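PDB 4RR5: malonyl CoA-acyl carrier protein transacylase from Synechocystis sp. PCC 6803 substr. Kazusa, which catalyses transfer of the malonyl group from malonyl-CoA to holo-acyl carrier protein, supplying malonyl-ACP for fatty acid biosynthesis. Local coordinates for residues Y96-F101 with V213-N218; S222-Q225 with R229-E232. All coordinates share one frame; numbering follows the deposited sequence.

Overall arrangement
From the N terminus, the chain runs through strand 83-86 and helix 90-97 to the first half of contact 1. The next 111 residues include helix 103-119 and most strands of the mixed sheet; 213-218 then returns to Ala-98 and closes this long loop beside strand 83-86, an edge of the parallel sheet. Contact 2 opens only afterwards, so the two are in series and neither nest nor cross. It closes the two-residue connection from strand 223-224 to helix 227-235. The centres of contacts 1 and 2 are about 8 Å apart. They touch through the probable hydrogen bond between Val-215 and Thr-224, Leu-230 on Val-100, Val-215 and Ser-217, and Gln-225 against Val-213 and Pro-214.

Contact 1: residues Y96-F101 with V213-N218; sequences YAAGVF and VPVLSN
Val-215 N makes a probable hydrogen bond with Thr-224 O, which fixes the backbone from which the valine side chain reaches Ala-98. The contact belongs to the acyltransferase domain of the FabD family: 213-218 runs beside strand 83-86, an edge of the parallel sheet, with Pro-214 and Leu-216 both backbone-bonded to Val-84, while 96-101 is the exit of helix 90-97. That helix stops in a Schellman motif. Gly-99 takes a positive phi of 85°, and Gly-99 N donates back to Tyr-96 O at 3.2 Å, leaving Ala-98 directed at the incoming chain. Its single methyl does all the touching on this side. Ala-98 CB stands 4.0 Å from Val-215 CG2 and 4.2 Å from Val-213 CG2. The Ala-98 CA-CB bond points almost straight at Val-215 CG2 (about 176° at CB), whereas Val-213 CG2 comes in from the flank. Val-215 can reach it because CG2 is the branch beside its backbone N, opposite the carbonyl carbon. The backbones also come close, with Ala-98 CA 5.9 Å from Val-213 CA. Val-84 touches all three side chains and completes the apolar packing, and Leu-95 adds to it at Val-215. Farther along, Asn-218 reaches the turn that carries Ser-88, a probable nucleophile whose surroundings fit a GxSxG elbow: Asn-218 ND2 bonds to Gly-86 O, and Asn-218 OD1 accepts from both Ser-88 N and Gln-237 NE2.

Contact 2: residues S222-Q225 with R229-E232; sequences SPTQ and RLKE
Strand 223-224 passes the N-terminal part of helix 227-235 with Thr-224 fully extended, its CA 7.5 Å from Leu-230 CA and 7.8 Å from Arg-229 CA, a spacing that side chains alone can bridge. The bridging group is one methyl: Thr-224 CG2 lies 3.6 Å from Leu-230 CD2 and, more loosely, 4.4 Å from Arg-229 CG. Seen from CG2, these two partners are about 92° apart, so the methyl enters between neighbouring helix residues. Thr-224 and Leu-230 run past each other in opposite directions, the threonine methyl pointing obliquely at the flank of the leucine methyl. The threonine's first torsion (chi1 176°) places OG1 opposite the backbone N and leaves CG2 for the helix. This is a tight strand-to-helix connection, and OG1 helps shape it by accepting from Asn-226 N in an ST turn. Asn-226 OD1 in turn accepts from Arg-229 N, tying the connecting residues to the first turn of the helix. Leu-230, buried, also packs on Val-100 and Ser-217. Arg-229 divides its charge between two carboxylates: Arg-229 NH1 forms a salt bridge with Glu-232 OE2 at 3.3 Å, one turn along the helix, while NH2 pairs with Asp-220 OD2. The other oxygen of that aspartate, OD1, is hydrogen-bonded to Ser-222 OG, so Asp-220 connects both sides of the contact through polar atoms.

Contact 1: residues Y96-F101 with V213-N218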
loop_
_atom_site.group_PDB
_atom_site.type_symbol
_atom_site.label_atom_id
_atom_site.label_comp_id
_atom_site.label_asym_id
_atom_site.label_seq_id
_atom_site.Cartn_x
_atom_site.Cartn_y
_atom_site.Cartn_z
ATOM N N TYR A 96 2.182 -7.694 -8.758
ATOM C CA TYR A 96 3.002 -7.662 -9.961
ATOM C C TYR A 96 4.308 -8.381 -9.699
ATOM O O TYR A 96 4.818 -9.093 -10.555
ATOM C CB TYR A 96 3.294 -6.222 -10.434
ATOM C CG TYR A 96 4.529 -6.174 -11.312
ATOM C CD1 TYR A 96 4.477 -6.592 -12.642
ATOM C CD2 TYR A 96 5.764 -5.771 -10.800
ATOM C CE1 TYR A 96 5.610 -6.587 -13.442
ATOM C CE2 TYR A 96 6.894 -5.765 -11.594
ATOM C CZ TYR A 96 6.813 -6.164 -12.915
ATOM O OH TYR A 96 7.944 -6.150 -13.706
ATOM N N ALA A 97 4.852 -8.177 -8.509
ATOM C CA ALA A 97 6.111 -8.790 -8.153
ATOM C C ALA A 97 5.979 -10.302 -8.104
ATOM O O ALA A 97 6.981 -11.012 -8.176
ATOM C CB ALA A 97 6.605 -8.260 -6.814
ATOM N N ALA A 98 4.747 -10.793 -7.980
ATOM C CA ALA A 98 4.505 -12.220 -7.774
ATOM C C ALA A 98 3.958 -12.883 -9.024
ATOM O O ALA A 98 3.603 -14.058 -8.993
ATOM C CB ALA A 98 3.560 -12.433 -6.625
ATOM N N GLY A 99 3.878 -12.131 -10.121
ATOM C CA GLY A 99 3.547 -12.704 -11.413
ATOM C C GLY A 99 2.066 -12.845 -11.683
ATOM O O GLY A 99 1.651 -13.470 -12.668
ATOM N N VAL A 100 1.262 -12.236 -10.822
ATOM C CA VAL A 100 -0.183 -12.389 -10.882
ATOM C C VAL A 100 -0.749 -11.690 -12.110
ATOM O O VAL A 100 -1.672 -12.192 -12.760
ATOM C CB VAL A 100 -0.822 -11.850 -9.597
ATOM C CG1 VAL A 100 -2.321 -11.802 -9.720
ATOM C CG2 VAL A 100 -0.389 -12.712 -8.413
ATOM N N PHE A 101 -0.192 -10.522 -12.415
ATOM C CA PHE A 101 -0.437 -9.845 -13.684
ATOM C C PHE A 101 0.841 -9.151 -14.092
ATOM O O PHE A 101 1.722 -8.934 -13.250
ATOM C CB PHE A 101 -1.581 -8.832 -13.602
ATOM C CG PHE A 101 -1.555 -7.981 -12.368
ATOM C CD1 PHE A 101 -0.542 -7.062 -12.158
ATOM C CD2 PHE A 101 -2.560 -8.094 -11.415
ATOM C CE1 PHE A 101 -0.522 -6.272 -11.011
ATOM C CE2 PHE A 101 -2.543 -7.319 -10.266
ATOM C CZ PHE A 101 -1.520 -6.394 -10.066
ATOM N N VAL A 213 5.224 -16.685 -5.569
ATOM C CA VAL A 213 5.526 -16.737 -4.134
ATOM C C VAL A 213 4.256 -16.405 -3.329
ATOM O O VAL A 213 3.267 -15.902 -3.880
ATOM C CB VAL A 213 6.671 -15.773 -3.735
ATOM C CG1 VAL A 213 7.979 -16.214 -4.334
ATOM C CG2 VAL A 213 6.363 -14.373 -4.157
ATOM N N PRO A 214 4.259 -16.714 -2.025
ATOM C CA PRO A 214 3.069 -16.380 -1.235
ATOM C C PRO A 214 2.816 -14.880 -1.137
ATOM O O PRO A 214 3.735 -14.120 -0.819
ATOM C CB PRO A 214 3.390 -16.957 0.152
ATOM C CG PRO A 214 4.334 -18.064 -0.120
ATOM C CD PRO A 214 5.174 -17.603 -1.288
ATOM N N VAL A 215 1.578 -14.477 -1.418
ATOM C CA VAL A 215 1.106 -13.117 -1.198
ATOM C C VAL A 215 0.273 -13.061 0.073
ATOM O O VAL A 215 -0.649 -13.867 0.236
ATOM C CB VAL A 215 0.246 -12.628 -2.385
ATOM C CG1 VAL A 215 -0.042 -11.118 -2.284
ATOM C CG2 VAL A 215 0.908 -12.997 -3.708
ATOM N N LEU A 216 0.581 -12.128 0.972
ATOM C CA LEU A 216 -0.286 -11.895 2.133
ATOM C C LEU A 216 -1.147 -10.650 1.916
ATOM O O LEU A 216 -0.667 -9.526 2.025
ATOM C CB LEU A 216 0.526 -11.758 3.427
ATOM C CG LEU A 216 1.211 -13.019 3.974
ATOM C CD1 LEU A 216 2.331 -13.540 3.068
ATOM C CD2 LEU A 216 1.741 -12.764 5.373
ATOM N N SER A 217 -2.428 -10.856 1.632
ATOM C CA SER A 217 -3.297 -9.747 1.263
ATOM C C SER A 217 -3.903 -8.945 2.430
ATOM O O SER A 217 -4.139 -9.474 3.518
ATOM C CB SER A 217 -4.401 -10.276 0.375
ATOM O OG SER A 217 -3.819 -11.048 -0.658
ATOM N N ASN A 218 -4.163 -7.660 2.171
ATOM C CA ASN A 218 -4.621 -6.715 3.182
ATOM C C ASN A 218 -5.843 -7.162 3.984
ATOM O O ASN A 218 -5.875 -7.001 5.205
ATOM C CB ASN A 218 -4.945 -5.351 2.537
ATOM C CG ASN A 218 -3.703 -4.542 2.170
ATOM O OD1 ASN A 218 -3.818 -3.451 1.610
ATOM N ND2 ASN A 218 -2.516 -5.075 2.467
#

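Contact 2: residues S222-Q225 with R229-E232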
loop_
_atom_site.group_PDB
_atom_site.type_symbol
_atom_site.label_atom_id
_atom_site.label_comp_id
_atom_site.label_asym_id
_atom_site.label_seq_id
_atom_site.Cartn_x
_atom_site.Cartn_y
_atom_site.Cartn_z
ATOM N N SER A 222 -3.338 -14.214 5.448
ATOM C CA SER A 222 -2.872 -15.581 5.476
ATOM C C SER A 222 -2.259 -15.830 4.115
ATOM O O SER A 222 -2.862 -15.505 3.089
ATOM C CB SER A 222 -4.007 -16.570 5.778
ATOM O OG SER A 222 -5.021 -16.514 4.785
ATOM N N PRO A 223 -1.045 -16.384 4.101
ATOM C CA PRO A 223 -0.310 -16.621 2.856
ATOM C C PRO A 223 -1.119 -17.440 1.876
ATOM O O PRO A 223 -1.676 -18.448 2.290
ATOM C CB PRO A 223 0.926 -17.404 3.319
ATOM C CG PRO A 223 1.077 -17.068 4.765
ATOM C CD PRO A 223 -0.308 -16.850 5.288
ATOM N N THR A 224 -1.201 -17.010 0.622
ATOM C CA THR A 224 -1.736 -17.863 -0.437
ATOM C C THR A 224 -1.143 -17.513 -1.792
ATOM O O THR A 224 -0.522 -16.476 -1.951
ATOM C CB THR A 224 -3.261 -17.787 -0.562
ATOM O OG1 THR A 224 -3.664 -18.578 -1.691
ATOM C CG2 THR A 224 -3.713 -16.368 -0.787
ATOM N N GLN A 225 -1.340 -18.385 -2.771
ATOM C CA GLN A 225 -0.802 -18.150 -4.102
ATOM C C GLN A 225 -1.821 -18.374 -5.188
ATOM O O GLN A 225 -1.514 -18.212 -6.367
ATOM C CB GLN A 225 0.394 -19.043 -4.354
ATOM C CG GLN A 225 1.518 -18.772 -3.414
ATOM C CD GLN A 225 2.728 -19.599 -3.732
ATOM O OE1 GLN A 225 3.425 -20.061 -2.832
ATOM N NE2 GLN A 225 2.997 -19.785 -5.021
ATOM N N ARG A 229 -8.289 -16.584 -5.413
ATOM C CA ARG A 229 -8.477 -16.158 -4.042
ATOM C C ARG A 229 -7.876 -14.752 -3.881
ATOM O O ARG A 229 -8.469 -13.892 -3.215
ATOM C CB ARG A 229 -7.851 -17.157 -3.068
ATOM C CG ARG A 229 -7.978 -16.760 -1.584
ATOM C CD ARG A 229 -9.440 -16.610 -1.093
ATOM N NE ARG A 229 -9.467 -16.289 0.335
ATOM C CZ ARG A 229 -10.095 -15.244 0.873
ATOM N NH1 ARG A 229 -10.792 -14.407 0.117
ATOM N NH2 ARG A 229 -10.029 -15.040 2.179
ATOM N N LEU A 230 -6.720 -14.517 -4.514
ATOM C CA LEU A 230 -6.047 -13.211 -4.463
ATOM C C LEU A 230 -6.882 -12.089 -5.095
ATOM O O LEU A 230 -6.981 -11.002 -4.532
ATOM C CB LEU A 230 -4.681 -13.285 -5.138
ATOM C CG LEU A 230 -3.586 -14.010 -4.361
ATOM C CD1 LEU A 230 -2.285 -13.884 -5.107
ATOM C CD2 LEU A 230 -3.431 -13.468 -2.963
ATOM N N LYS A 231 -7.480 -12.355 -6.252
ATOM C CA LYS A 231 -8.415 -11.411 -6.854
ATOM C C LYS A 231 -9.588 -11.117 -5.919
ATOM O O LYS A 231 -9.989 -9.955 -5.732
ATOM C CB LYS A 231 -8.952 -11.932 -8.187
ATOM C CG LYS A 231 -9.675 -10.851 -8.976
ATOM C CD LYS A 231 -10.534 -11.400 -10.106
ATOM C CE LYS A 231 -9.726 -12.236 -11.082
ATOM N NZ LYS A 231 -10.398 -12.276 -12.414
ATOM N N GLU A 232 -10.131 -12.176 -5.330
ATOM C CA GLU A 232 -11.227 -12.049 -4.376
ATOM C C GLU A 232 -10.809 -11.144 -3.222
ATOM O O GLU A 232 -11.502 -10.195 -2.901
ATOM C CB GLU A 232 -11.659 -13.423 -3.856
ATOM C CG GLU A 232 -12.971 -13.426 -3.063
ATOM C CD GLU A 232 -13.100 -14.618 -2.109
ATOM O OE1 GLU A 232 -12.483 -15.685 -2.357
ATOM O OE2 GLU A 232 -13.810 -14.474 -1.091
#